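Local structure of cellulase (Uncultured bacterium, 6XSO) at residues R80-W85 and F347-L352; K133-A138 and K147-Y152; Q156-F161 and V168-Y173; L254-G259 and I264-H269. The protein probably hydrolyses internal beta-1,4 bonds of cellulose and related plant polysaccharides, acting as a broad-specificity endoglucanase of glycoside hydrolase family 5. One frame throughout, in Å; residues are numbered along the deposited sequence.

Contact 1 of 4, residues R80-W85 and F347-L352; sequences RVPVTW and FYWMGL
Arg80 and Phe347 bring two barrel strands closest here, with their CA atoms 7.1 Å apart. The strands 78-81 and 345-349 are not sheet neighbours: strand 31-34 runs between them, and Arg80 bonds through its backbone to Trp33 and Leu35. No backbone pairing joins the two segments; side chains make the contact, one of them resting on the Arg80 backbone N.

Phe347 leans its ring on the start of the other segment. Phe347 CD2 lies 3.6 Å from the Arg80 backbone N and 3.8 Å from Arg80 CB. Further out, the arginine chain runs extended from CG to NE, with CG anti to the backbone N (chi1 178°). This carries the guanidinium to the indole of Trp349, where Arg80 NH1 is 4.1 Å from Trp349 CZ3. The indole carbon lies at the edge of the guanidinium, near its plane. The two planes are 66° apart, which is not a stacked cation-pi pair. Trp349 CZ3 also meets Pro82 CG, at 4.3 Å. One corner of the indole thus serves both partners.

The charged end of Arg80 has strong partners beyond the two segments. NH2 forms a salt bridge with Glu171 and NH1 one with Glu308, which probably fixes the group's rotation at the barrel's carboxyl end, which holds the active site in TIM-barrel enzymes. Asn34 of strand 31-34 touches Pro82, Phe347 and Trp349, helix 97-111 covers Val81, and helix 366-377 covers Tyr348.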
loop_
_atom_site.group_PDB
_atom_site.type_symbol
_atom_site.label_atom_id
_atom_site.label_comp_id
_atom_site.label_asym_id
_atom_site.label_seq_id
_atom_site.Cartn_x
_atom_site.Cartn_y
_atom_site.Cartn_z
ATOM N N ARG A 80 6.228 2.150 -3.320
ATOM C CA ARG A 80 5.677 1.522 -2.128
ATOM C C ARG A 80 6.594 0.363 -1.748
ATOM O O ARG A 80 6.911 -0.487 -2.592
ATOM C CB ARG A 80 4.246 1.025 -2.358
ATOM C CG ARG A 80 3.601 0.298 -1.141
ATOM C CD ARG A 80 2.143 0.281 -1.319
ATOM N NE ARG A 80 1.287 -0.387 -0.343
ATOM C CZ ARG A 80 0.767 -1.605 -0.475
ATOM N NH1 ARG A 80 1.160 -2.420 -1.449
ATOM N NH2 ARG A 80 -0.113 -2.034 0.417
ATOM N N VAL A 81 6.998 0.331 -0.480
ATOM C CA VAL A 81 7.913 -0.669 0.070
ATOM C C VAL A 81 7.101 -1.434 1.113
ATOM O O VAL A 81 7.106 -1.070 2.299
ATOM C CB VAL A 81 9.171 -0.012 0.661
ATOM C CG1 VAL A 81 10.074 -1.061 1.310
ATOM C CG2 VAL A 81 9.949 0.721 -0.446
ATOM N N PRO A 82 6.372 -2.473 0.719
ATOM C CA PRO A 82 5.641 -3.267 1.713
ATOM C C PRO A 82 6.598 -3.966 2.663
ATOM O O PRO A 82 7.634 -4.495 2.260
ATOM C CB PRO A 82 4.877 -4.296 0.876
ATOM C CG PRO A 82 5.083 -3.943 -0.522
ATOM C CD PRO A 82 6.218 -2.995 -0.646
ATOM N N VAL A 83 6.225 -4.001 3.940
ATOM C CA VAL A 83 7.053 -4.637 4.956
ATOM C C VAL A 83 6.166 -5.515 5.826
ATOM O O VAL A 83 5.117 -5.063 6.300
ATOM C CB VAL A 83 7.783 -3.613 5.855
ATOM C CG1 VAL A 83 8.692 -4.316 6.841
ATOM C CG2 VAL A 83 8.594 -2.641 5.058
ATOM N N THR A 84 6.612 -6.749 6.075
ATOM C CA THR A 84 5.962 -7.673 6.999
ATOM C C THR A 84 6.820 -7.802 8.248
ATOM O O THR A 84 8.019 -8.092 8.157
ATOM C CB THR A 84 5.729 -9.035 6.340
ATOM O OG1 THR A 84 4.859 -8.866 5.206
ATOM C CG2 THR A 84 5.121 -10.034 7.349
ATOM N N TRP A 85 6.201 -7.598 9.413
ATOM C CA TRP A 85 6.956 -7.387 10.636
ATOM C C TRP A 85 6.960 -8.555 11.616
ATOM O O TRP A 85 7.863 -8.618 12.455
ATOM C CB TRP A 85 6.456 -6.126 11.371
ATOM C CG TRP A 85 6.542 -4.888 10.529
ATOM C CD1 TRP A 85 5.593 -4.422 9.673
ATOM C CD2 TRP A 85 7.640 -3.958 10.464
ATOM N NE1 TRP A 85 6.036 -3.268 9.058
ATOM C CE2 TRP A 85 7.281 -2.958 9.533
ATOM C CE3 TRP A 85 8.884 -3.874 11.098
ATOM C CZ2 TRP A 85 8.100 -1.880 9.244
ATOM C CZ3 TRP A 85 9.718 -2.806 10.780
ATOM C CH2 TRP A 85 9.324 -1.835 9.845
ATOM N N PHE A 347 0.063 2.732 -7.961
ATOM C CA PHE A 347 1.313 2.005 -7.711
ATOM C C PHE A 347 1.187 0.600 -8.310
ATOM O O PHE A 347 0.456 -0.241 -7.778
ATOM C CB PHE A 347 1.616 1.927 -6.196
ATOM C CG PHE A 347 2.059 3.232 -5.571
ATOM C CD1 PHE A 347 1.151 4.244 -5.328
ATOM C CD2 PHE A 347 3.385 3.431 -5.176
ATOM C CE1 PHE A 347 1.554 5.437 -4.748
ATOM C CE2 PHE A 347 3.796 4.625 -4.583
ATOM C CZ PHE A 347 2.887 5.622 -4.370
ATOM N N TYR A 348 1.894 0.340 -9.415
ATOM C CA TYR A 348 1.805 -0.952 -10.096
ATOM C C TYR A 348 2.402 -2.071 -9.234
ATOM O O TYR A 348 3.399 -1.870 -8.543
ATOM C CB TYR A 348 2.522 -0.867 -11.468
ATOM C CG TYR A 348 2.229 -2.075 -12.296
ATOM C CD1 TYR A 348 3.109 -3.152 -12.308
ATOM C CD2 TYR A 348 1.053 -2.170 -13.031
ATOM C CE1 TYR A 348 2.815 -4.296 -13.021
ATOM C CE2 TYR A 348 0.759 -3.306 -13.744
ATOM C CZ TYR A 348 1.636 -4.365 -13.730
ATOM O OH TYR A 348 1.303 -5.499 -14.428
ATOM N N TRP A 349 1.778 -3.255 -9.261
ATOM C CA TRP A 349 2.228 -4.375 -8.425
ATOM C C TRP A 349 3.287 -5.212 -9.148
ATOM O O TRP A 349 2.964 -5.972 -10.064
ATOM C CB TRP A 349 1.061 -5.285 -8.030
ATOM C CG TRP A 349 1.572 -6.430 -7.178
ATOM C CD1 TRP A 349 1.731 -7.738 -7.552
ATOM C CD2 TRP A 349 2.064 -6.332 -5.846
ATOM N NE1 TRP A 349 2.277 -8.462 -6.518
ATOM C CE2 TRP A 349 2.501 -7.622 -5.460
ATOM C CE3 TRP A 349 2.183 -5.279 -4.929
ATOM C CZ2 TRP A 349 3.038 -7.880 -4.200
ATOM C CZ3 TRP A 349 2.700 -5.536 -3.679
ATOM C CH2 TRP A 349 3.120 -6.830 -3.318
ATOM N N MET A 350 4.537 -5.123 -8.694
ATOM C CA MET A 350 5.635 -5.988 -9.152
ATOM C C MET A 350 5.787 -5.917 -10.673
ATOM O O MET A 350 5.603 -4.860 -11.289
ATOM C CB MET A 350 5.461 -7.388 -8.582
ATOM C CG MET A 350 5.646 -7.467 -7.072
ATOM S SD MET A 350 5.615 -9.147 -6.402
ATOM C CE MET A 350 7.185 -9.777 -6.984
ATOM N N GLY A 351 6.162 -7.028 -11.290
ATOM C CA GLY A 351 6.535 -6.978 -12.680
ATOM C C GLY A 351 7.614 -5.931 -12.846
ATOM O O GLY A 351 8.324 -5.591 -11.891
ATOM N N LEU A 352 7.725 -5.429 -14.069
ATOM C CA LEU A 352 8.616 -4.353 -14.497
ATOM C C LEU A 352 10.086 -4.725 -14.376
ATOM O O LEU A 352 10.768 -4.833 -15.400
ATOM C CB LEU A 352 8.324 -3.026 -13.803
ATOM C CG LEU A 352 6.880 -2.525 -13.850
ATOM C CD1 LEU A 352 6.853 -1.047 -13.453
ATOM C CD2 LEU A 352 6.168 -2.725 -15.178
#

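Contact 2 of 4, residues K133-A138 and K147-Y152; sequences KSWIKA and KAKYEY
Lys137 NZ is gripped by three oxygens in the loop that sets Trp135 and Ile136 against Lys149 and Tyr150. Lys137 NZ bonds to Ser134 OG at 2.8 Å and to Ser134 O at 3.1 Å, and forms a salt bridge with Asp128. The donor sits 25° off the carbonyl plane of Ser134. These bonds tie Lys137 back to Ser134 and probably steady the loop beside the two residues that reach the helix.

With CG between the backbone N and the carbonyl carbon (chi1 68°), the Trp135 indole lies over Ile136, whose CG1 is 3.5 Å above the ring plane, over its centre. The far end of the ring points at the helix: Trp135 CH2 comes 4.2 Å from Tyr150 CA, which lies at the ring edge. Trp135 CZ3 is 4.4 Å from Lys149 CB, while the rest of that lysine leads away. Ile136 meets the phenol ring instead. Ile136 CD1 is 3.8 Å from Tyr150 CD2, at the edge of the ring, and the two side chains cross at about a right angle.

The polar ends find partners beyond the two segments: Trp135 NE1 bonds to Asp124, and Tyr150 OH to Ser172 O. A bound di(hydroxyethyl)ether comes within about 3 Å of the Trp135 side chain, nearest atom to nearest atom. Residues 133-138 belong to the beta-alpha loop joining strand 116-119 to helix 140-161 of the TIM barrel, while Tyr209 and Phe213 of helix 196-219 pack beside Ile136 and Tyr150.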
loop_
_atom_site.group_PDB
_atom_site.type_symbol
_atom_site.label_atom_id
_atom_site.label_comp_id
_atom_site.label_asym_id
_atom_site.label_seq_id
_atom_site.Cartn_x
_atom_site.Cartn_y
_atom_site.Cartn_z
ATOM N N LYS A 133 -1.236 -17.595 9.703
ATOM C CA LYS A 133 -2.452 -17.003 10.256
ATOM C C LYS A 133 -2.125 -15.552 10.583
ATOM O O LYS A 133 -1.299 -15.286 11.462
ATOM C CB LYS A 133 -2.953 -17.724 11.508
ATOM C CG LYS A 133 -4.442 -17.428 11.726
ATOM C CD LYS A 133 -5.033 -17.979 13.019
ATOM C CE LYS A 133 -6.553 -18.043 12.900
ATOM N NZ LYS A 133 -7.261 -18.125 14.207
ATOM N N SER A 134 -2.750 -14.614 9.877
ATOM C CA SER A 134 -2.433 -13.209 10.088
ATOM C C SER A 134 -2.876 -12.779 11.483
ATOM O O SER A 134 -3.914 -13.219 11.986
ATOM C CB SER A 134 -3.140 -12.350 9.046
ATOM O OG SER A 134 -4.537 -12.568 9.084
ATOM N N TRP A 135 -2.084 -11.910 12.113
ATOM C CA TRP A 135 -2.385 -11.507 13.481
ATOM C C TRP A 135 -3.245 -10.254 13.571
ATOM O O TRP A 135 -3.906 -10.058 14.600
ATOM C CB TRP A 135 -1.116 -11.375 14.333
ATOM C CG TRP A 135 -0.163 -10.279 14.010
ATOM C CD1 TRP A 135 0.815 -10.299 13.067
ATOM C CD2 TRP A 135 -0.055 -9.008 14.671
ATOM N NE1 TRP A 135 1.514 -9.110 13.071
ATOM C CE2 TRP A 135 1.008 -8.315 14.068
ATOM C CE3 TRP A 135 -0.755 -8.391 15.714
ATOM C CZ2 TRP A 135 1.383 -7.033 14.464
ATOM C CZ3 TRP A 135 -0.382 -7.119 16.104
ATOM C CH2 TRP A 135 0.685 -6.459 15.485
ATOM N N ILE A 136 -3.258 -9.418 12.533
ATOM C CA ILE A 136 -4.088 -8.221 12.494
ATOM C C ILE A 136 -5.332 -8.582 11.688
ATOM O O ILE A 136 -5.241 -8.819 10.480
ATOM C CB ILE A 136 -3.356 -7.023 11.882
ATOM C CG1 ILE A 136 -2.073 -6.734 12.659
ATOM C CG2 ILE A 136 -4.274 -5.803 11.852
ATOM C CD1 ILE A 136 -1.207 -5.674 12.009
ATOM N N LYS A 137 -6.486 -8.642 12.340
ATOM C CA LYS A 137 -7.728 -9.007 11.671
ATOM C C LYS A 137 -8.810 -7.964 11.909
ATOM O O LYS A 137 -8.878 -7.341 12.975
ATOM C CB LYS A 137 -8.245 -10.364 12.150
ATOM C CG LYS A 137 -7.256 -11.503 11.949
ATOM C CD LYS A 137 -7.958 -12.839 12.095
ATOM C CE LYS A 137 -7.059 -14.028 11.861
ATOM N NZ LYS A 137 -6.474 -14.027 10.498
ATOM N N ALA A 138 -9.677 -7.810 10.904
ATOM C CA ALA A 138 -10.832 -6.915 10.982
ATOM C C ALA A 138 -11.922 -7.635 11.761
ATOM O O ALA A 138 -12.887 -8.177 11.213
ATOM C CB ALA A 138 -11.293 -6.508 9.587
ATOM N N LYS A 147 -4.586 -4.169 20.107
ATOM C CA LYS A 147 -4.412 -2.720 20.018
ATOM C C LYS A 147 -3.072 -2.280 20.600
ATOM O O LYS A 147 -2.340 -1.502 19.985
ATOM C CB LYS A 147 -5.572 -2.047 20.763
ATOM C CG LYS A 147 -5.395 -0.557 21.037
ATOM C CD LYS A 147 -6.599 0.051 21.768
ATOM C CE LYS A 147 -6.258 1.438 22.298
ATOM N NZ LYS A 147 -7.435 2.347 22.367
ATOM N N ALA A 148 -2.735 -2.763 21.794
ATOM C CA ALA A 148 -1.509 -2.310 22.446
ATOM C C ALA A 148 -0.269 -2.690 21.642
ATOM O O ALA A 148 0.644 -1.874 21.470
ATOM C CB ALA A 148 -1.420 -2.882 23.858
ATOM N N LYS A 149 -0.213 -3.926 21.144
ATOM C CA LYS A 149 0.955 -4.358 20.374
ATOM C C LYS A 149 1.054 -3.602 19.054
ATOM O O LYS A 149 2.155 -3.221 18.625
ATOM C CB LYS A 149 0.874 -5.858 20.084
ATOM C CG LYS A 149 2.206 -6.492 19.728
ATOM C CD LYS A 149 2.822 -7.166 20.961
ATOM C CE LYS A 149 2.289 -8.582 21.156
ATOM N NZ LYS A 149 3.064 -9.337 22.179
ATOM N N TYR A 150 -0.088 -3.417 18.382
ATOM C CA TYR A 150 -0.127 -2.683 17.121
ATOM C C TYR A 150 0.312 -1.236 17.302
ATOM O O TYR A 150 1.107 -0.716 16.507
ATOM C CB TYR A 150 -1.544 -2.761 16.546
ATOM C CG TYR A 150 -1.750 -1.974 15.285
ATOM C CD1 TYR A 150 -2.342 -0.716 15.312
ATOM C CD2 TYR A 150 -1.402 -2.501 14.057
ATOM C CE1 TYR A 150 -2.548 0.005 14.154
ATOM C CE2 TYR A 150 -1.594 -1.774 12.905
ATOM C CZ TYR A 150 -2.172 -0.534 12.966
ATOM O OH TYR A 150 -2.394 0.218 11.842
ATOM N N GLU A 151 -0.190 -0.566 18.340
ATOM C CA GLU A 151 0.268 0.788 18.640
ATOM C C GLU A 151 1.767 0.812 18.933
ATOM O O GLU A 151 2.471 1.720 18.480
ATOM C CB GLU A 151 -0.551 1.406 19.782
ATOM C CG GLU A 151 -1.993 1.708 19.377
ATOM C CD GLU A 151 -2.788 2.519 20.395
ATOM O OE1 GLU A 151 -2.205 3.082 21.342
ATOM O OE2 GLU A 151 -4.028 2.604 20.235
ATOM N N TYR A 152 2.279 -0.177 19.679
ATOM C CA TYR A 152 3.716 -0.207 19.967
ATOM C C TYR A 152 4.530 -0.384 18.693
ATOM O O TYR A 152 5.587 0.251 18.526
ATOM C CB TYR A 152 4.016 -1.316 20.986
ATOM C CG TYR A 152 5.470 -1.544 21.364
ATOM C CD1 TYR A 152 5.924 -2.821 21.608
ATOM C CD2 TYR A 152 6.368 -0.492 21.482
ATOM C CE1 TYR A 152 7.229 -3.062 21.970
ATOM C CE2 TYR A 152 7.694 -0.722 21.841
ATOM C CZ TYR A 152 8.116 -2.009 22.069
ATOM O OH TYR A 152 9.435 -2.253 22.457
#

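Contact 3 of 4, residues Q156-F161 and V168-Y173; sequences QIAEAF and VLFESY
This is a buried helix-on-strand contact on the outer side of the barrel wall, built round the ring of Phe170. The axes of helix 156-161 and strand 168-171 run antiparallel, at 179°, and approach to 10.6 Å. Phe170 reaches across this gap. Its CG is anti to the carbonyl carbon (chi1 -57°), and the far rim of the ring rests on the helix surface at Ala158 and Phe161. Phe170 CE2 lies 3.8 Å from Ala158 CA and 4.0 Å from Ala158 CB. On the next turn, Phe161 CB sits at the ring edge, near its plane, 3.8 Å from Phe170 CZ.

Helix 140-161 is the crossover of a beta-alpha-beta unit, between the parallel strands 116-119 and 168-171, as the TIM barrel requires. The small Ala158 lets the helix backbone itself meet the ring. A serine in place of Phe170 would probably open a gap beneath Ala158 and Phe161 and put a hydroxyl among apolar groups.

Phe161 starts toward the strand, but its ring leads away to Ile119, Lys104 and Val107. Phe213 and Val217 of helix 196-219 cover Phe170 as well. Glu171 forms a salt bridge with Arg80 and bonds to Asn120, just past strand 116-119, and to Asn232 at the end of strand 229-232.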
loop_
_atom_site.group_PDB
_atom_site.type_symbol
_atom_site.label_atom_id
_atom_site.label_comp_id
_atom_site.label_asym_id
_atom_site.label_seq_id
_atom_site.Cartn_x
_atom_site.Cartn_y
_atom_site.Cartn_z
ATOM N N GLN A 156 7.260 2.383 17.209
ATOM C CA GLN A 156 8.645 2.058 16.869
ATOM C C GLN A 156 8.983 2.495 15.451
ATOM O O GLN A 156 10.050 3.075 15.208
ATOM C CB GLN A 156 8.874 0.551 16.987
ATOM C CG GLN A 156 8.842 -0.008 18.389
ATOM C CD GLN A 156 8.891 -1.520 18.373
ATOM O OE1 GLN A 156 9.950 -2.109 18.149
ATOM N NE2 GLN A 156 7.736 -2.160 18.602
ATOM N N ILE A 157 8.107 2.184 14.496
ATOM C CA ILE A 157 8.360 2.601 13.118
ATOM C C ILE A 157 8.412 4.120 13.049
ATOM O O ILE A 157 9.299 4.703 12.420
ATOM C CB ILE A 157 7.292 2.036 12.161
ATOM C CG1 ILE A 157 7.292 0.503 12.164
ATOM C CG2 ILE A 157 7.553 2.540 10.737
ATOM C CD1 ILE A 157 6.051 -0.123 11.563
ATOM N N ALA A 158 7.423 4.782 13.654
ATOM C CA ALA A 158 7.371 6.240 13.627
ATOM C C ALA A 158 8.626 6.864 14.226
ATOM O O ALA A 158 9.177 7.828 13.667
ATOM C CB ALA A 158 6.109 6.719 14.342
ATOM N N GLU A 159 9.105 6.331 15.353
ATOM C CA GLU A 159 10.334 6.857 15.943
ATOM C C GLU A 159 11.514 6.690 15.001
ATOM O O GLU A 159 12.347 7.596 14.871
ATOM C CB GLU A 159 10.620 6.137 17.262
ATOM C CG GLU A 159 9.693 6.487 18.387
ATOM C CD GLU A 159 9.891 7.903 18.908
ATOM O OE1 GLU A 159 10.856 8.558 18.474
ATOM O OE2 GLU A 159 9.068 8.340 19.743
ATOM N N ALA A 160 11.628 5.527 14.356
ATOM C CA ALA A 160 12.783 5.277 13.502
ATOM C C ALA A 160 12.834 6.268 12.344
ATOM O O ALA A 160 13.917 6.731 11.955
ATOM C CB ALA A 160 12.747 3.840 12.984
ATOM N N PHE A 161 11.674 6.620 11.796
ATOM C CA PHE A 161 11.567 7.455 10.603
ATOM C C PHE A 161 11.157 8.890 10.909
ATOM O O PHE A 161 10.893 9.654 9.972
ATOM C CB PHE A 161 10.645 6.776 9.580
ATOM C CG PHE A 161 11.248 5.526 8.998
ATOM C CD1 PHE A 161 12.064 5.598 7.892
ATOM C CD2 PHE A 161 11.028 4.286 9.585
ATOM C CE1 PHE A 161 12.662 4.462 7.369
ATOM C CE2 PHE A 161 11.609 3.144 9.064
ATOM C CZ PHE A 161 12.447 3.234 7.961
ATOM N N VAL A 168 8.527 10.655 2.841
ATOM C CA VAL A 168 8.248 9.383 3.500
ATOM C C VAL A 168 6.845 9.433 4.093
ATOM O O VAL A 168 6.540 10.301 4.923
ATOM C CB VAL A 168 9.293 9.041 4.574
ATOM C CG1 VAL A 168 8.887 7.761 5.303
ATOM C CG2 VAL A 168 10.668 8.872 3.941
ATOM N N LEU A 169 6.009 8.482 3.678
ATOM C CA LEU A 169 4.647 8.319 4.161
ATOM C C LEU A 169 4.506 6.957 4.827
ATOM O O LEU A 169 5.225 6.013 4.490
ATOM C CB LEU A 169 3.611 8.396 3.017
ATOM C CG LEU A 169 3.323 9.783 2.447
ATOM C CD1 LEU A 169 4.387 10.171 1.413
ATOM C CD2 LEU A 169 1.933 9.865 1.824
ATOM N N PHE A 170 3.584 6.857 5.793
ATOM C CA PHE A 170 3.291 5.598 6.456
ATOM C C PHE A 170 1.878 5.136 6.105
ATOM O O PHE A 170 0.953 5.950 6.020
ATOM C CB PHE A 170 3.318 5.736 7.983
ATOM C CG PHE A 170 4.605 6.269 8.572
ATOM C CD1 PHE A 170 5.840 6.123 7.944
ATOM C CD2 PHE A 170 4.567 6.901 9.814
ATOM C CE1 PHE A 170 6.999 6.624 8.544
ATOM C CE2 PHE A 170 5.716 7.392 10.412
ATOM C CZ PHE A 170 6.928 7.254 9.777
ATOM N N GLU A 171 1.702 3.817 5.956
ATOM C CA GLU A 171 0.422 3.191 5.644
ATOM C C GLU A 171 0.054 2.195 6.740
ATOM O O GLU A 171 0.829 1.295 7.055
ATOM C CB GLU A 171 0.488 2.501 4.279
ATOM C CG GLU A 171 -0.607 1.498 3.977
ATOM C CD GLU A 171 -0.243 0.623 2.784
ATOM O OE1 GLU A 171 0.536 1.095 1.925
ATOM O OE2 GLU A 171 -0.748 -0.524 2.695
ATOM N N SER A 172 -1.159 2.344 7.266
ATOM C CA SER A 172 -1.570 1.707 8.516
ATOM C C SER A 172 -1.472 0.184 8.501
ATOM O O SER A 172 -1.036 -0.421 9.489
ATOM C CB SER A 172 -3.009 2.145 8.813
ATOM O OG SER A 172 -3.900 1.803 7.742
ATOM N N TYR A 173 -1.973 -0.462 7.456
ATOM C CA TYR A 173 -2.126 -1.925 7.363
ATOM C C TYR A 173 -2.511 -2.182 5.905
ATOM O O TYR A 173 -3.075 -1.304 5.238
ATOM C CB TYR A 173 -3.175 -2.537 8.368
ATOM C CG TYR A 173 -4.441 -1.724 8.376
ATOM C CD1 TYR A 173 -5.309 -1.778 7.294
ATOM C CD2 TYR A 173 -4.733 -0.838 9.412
ATOM C CE1 TYR A 173 -6.408 -0.978 7.229
ATOM C CE2 TYR A 173 -5.831 -0.019 9.347
ATOM C CZ TYR A 173 -6.645 -0.081 8.244
ATOM O OH TYR A 173 -7.718 0.760 8.178
#

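Contact 4 of 4, residues L254-G259 and I264-H269; sequences LVIPQG and IAVQVH
Leu254 and Val266 face each other tip to tip across this contact. Leu254 CD2 meets both methyls of the valine, lying 3.8 Å from Val266 CG1 and 3.9 Å from Val266 CG2. Ile256 comes at a slant to the same valine, with Ile256 CD1 3.7 Å from Val266 CG2. Val266 CG2 is thus shared by the two loop residues.

The two branches of Ile256 divide their work. CG1 is anti to the carbonyl carbon (chi1 -58°) and carries CD1 to Val266. The other branch, CG2, goes to Ile264, with 4.3 Å between Ile256 CG2 and Ile264 CG2. Ile264 and Val266 stand on one side of the strand, facing the loop, while Ala265 and Gln267 between and beyond them point away.

Past the apolar part, His269 NE2 donates to Gln267 OE1 at 2.8 Å, with the acceptor in the ring plane and a bent N-H...O angle of 144°. His269 ND1 bonds to Glu175, so both ring nitrogens are engaged and the imidazole is probably held in one orientation.

The loop 254-259 thus covers the outer face of strand 264-270 in the TIM barrel. Helix 196-219 packs on Leu254 and Pro257, and Phe297 of helix 279-298 touches Leu254 and Val266.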
loop_
_atom_site.group_PDB
_atom_site.type_symbol
_atom_site.label_atom_id
_atom_site.label_comp_id
_atom_site.label_asym_id
_atom_site.label_seq_id
_atom_site.Cartn_x
_atom_site.Cartn_y
_atom_site.Cartn_z
ATOM N N LEU A 254 -15.881 3.263 6.331
ATOM C CA LEU A 254 -14.589 3.722 6.823
ATOM C C LEU A 254 -14.770 5.070 7.503
ATOM O O LEU A 254 -15.434 5.962 6.965
ATOM C CB LEU A 254 -13.611 3.863 5.649
ATOM C CG LEU A 254 -12.204 4.294 6.024
ATOM C CD1 LEU A 254 -11.524 3.278 6.944
ATOM C CD2 LEU A 254 -11.324 4.514 4.815
ATOM N N VAL A 255 -14.206 5.209 8.700
ATOM C CA VAL A 255 -14.253 6.451 9.456
ATOM C C VAL A 255 -12.844 7.021 9.498
ATOM O O VAL A 255 -11.897 6.345 9.937
ATOM C CB VAL A 255 -14.816 6.238 10.869
ATOM C CG1 VAL A 255 -14.574 7.492 11.709
ATOM C CG2 VAL A 255 -16.292 5.878 10.825
ATOM N N ILE A 256 -12.698 8.244 8.999
ATOM C CA ILE A 256 -11.411 8.936 9.079
ATOM C C ILE A 256 -11.145 9.308 10.534
ATOM O O ILE A 256 -12.002 9.940 11.171
ATOM C CB ILE A 256 -11.433 10.190 8.202
ATOM C CG1 ILE A 256 -11.735 9.853 6.737
ATOM C CG2 ILE A 256 -10.100 10.920 8.337
ATOM C CD1 ILE A 256 -10.769 8.885 6.104
ATOM N N PRO A 257 -9.985 8.966 11.100
ATOM C CA PRO A 257 -9.775 9.232 12.525
ATOM C C PRO A 257 -9.915 10.699 12.888
ATOM O O PRO A 257 -9.579 11.601 12.114
ATOM C CB PRO A 257 -8.352 8.730 12.775
ATOM C CG PRO A 257 -8.195 7.617 11.812
ATOM C CD PRO A 257 -8.956 8.057 10.563
ATOM N N GLN A 258 -10.416 10.918 14.097
ATOM C CA GLN A 258 -10.583 12.264 14.615
ATOM C C GLN A 258 -9.262 13.013 14.575
ATOM O O GLN A 258 -8.198 12.462 14.878
ATOM C CB GLN A 258 -11.091 12.197 16.057
ATOM C CG GLN A 258 -11.412 13.548 16.661
ATOM C CD GLN A 258 -12.034 13.437 18.045
ATOM O OE1 GLN A 258 -11.356 13.118 19.022
ATOM N NE2 GLN A 258 -13.336 13.695 18.131
ATOM N N GLY A 259 -9.344 14.283 14.198
ATOM C CA GLY A 259 -8.197 15.145 14.159
ATOM C C GLY A 259 -7.514 15.212 12.819
ATOM O O GLY A 259 -6.669 16.098 12.614
ATOM N N ILE A 264 -3.878 13.212 5.617
ATOM C CA ILE A 264 -4.443 11.866 5.610
ATOM C C ILE A 264 -4.917 11.515 4.201
ATOM O O ILE A 264 -5.495 12.350 3.495
ATOM C CB ILE A 264 -5.586 11.766 6.644
ATOM C CG1 ILE A 264 -6.034 10.318 6.814
ATOM C CG2 ILE A 264 -6.786 12.638 6.231
ATOM C CD1 ILE A 264 -4.993 9.439 7.429
ATOM N N ALA A 265 -4.652 10.273 3.799
ATOM C CA ALA A 265 -5.121 9.727 2.540
ATOM C C ALA A 265 -5.718 8.348 2.786
ATOM O O ALA A 265 -5.426 7.694 3.792
ATOM C CB ALA A 265 -3.977 9.592 1.534
ATOM N N VAL A 266 -6.571 7.909 1.855
ATOM C CA VAL A 266 -7.198 6.590 1.909
ATOM C C VAL A 266 -6.651 5.748 0.770
ATOM O O VAL A 266 -6.485 6.238 -0.356
ATOM C CB VAL A 266 -8.735 6.688 1.839
ATOM C CG1 VAL A 266 -9.397 5.312 1.621
ATOM C CG2 VAL A 266 -9.261 7.352 3.110
ATOM N N GLN A 267 -6.379 4.478 1.055
ATOM C CA GLN A 267 -5.836 3.578 0.049
ATOM C C GLN A 267 -6.729 2.369 -0.189
ATOM O O GLN A 267 -7.265 1.766 0.749
ATOM C CB GLN A 267 -4.406 3.111 0.428
ATOM C CG GLN A 267 -3.892 1.941 -0.427
ATOM C CD GLN A 267 -2.455 1.515 -0.159
ATOM O OE1 GLN A 267 -2.013 0.493 -0.672
ATOM N NE2 GLN A 267 -1.723 2.304 0.612
ATOM N N VAL A 268 -6.856 2.028 -1.474
ATOM C CA VAL A 268 -7.489 0.817 -1.954
ATOM C C VAL A 268 -6.545 0.167 -2.962
ATOM O O VAL A 268 -5.577 0.777 -3.422
ATOM C CB VAL A 268 -8.835 1.110 -2.625
ATOM C CG1 VAL A 268 -9.756 1.875 -1.673
ATOM C CG2 VAL A 268 -8.638 1.904 -3.928
ATOM N N HIS A 269 -6.842 -1.092 -3.291
ATOM C CA HIS A 269 -6.137 -1.821 -4.344
ATOM C C HIS A 269 -7.127 -2.158 -5.448
ATOM O O HIS A 269 -8.341 -2.181 -5.229
ATOM C CB HIS A 269 -5.513 -3.098 -3.783
ATOM C CG HIS A 269 -4.498 -2.832 -2.714
ATOM N ND1 HIS A 269 -4.035 -3.808 -1.857
ATOM C CD2 HIS A 269 -3.870 -1.689 -2.359
ATOM C CE1 HIS A 269 -3.157 -3.276 -1.022
ATOM N NE2 HIS A 269 -3.062 -1.986 -1.287
#

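From the N terminus, residues 80-85 open contact 1, which closes only at 347-352, near the end of the barrel. The loop it closes spans 261 residues and contains the other three contacts. These follow in series, and none cross. Contact 2 closes a short loop within one beta-alpha step, joining the loop before helix 140-161 to the helix itself. Contact 3 uses the end of that helix and sets it on strand 168-171. Contact 4 closes the turn into strand 264-270. Contacts 1 and 3 meet twice, through the Arg80-Glu171 salt bridge and where Trp85 packs on Ile157. Inside the barrel, a weak hydrogen bond from Gln267 to Glu171 joins contacts 3 and 4.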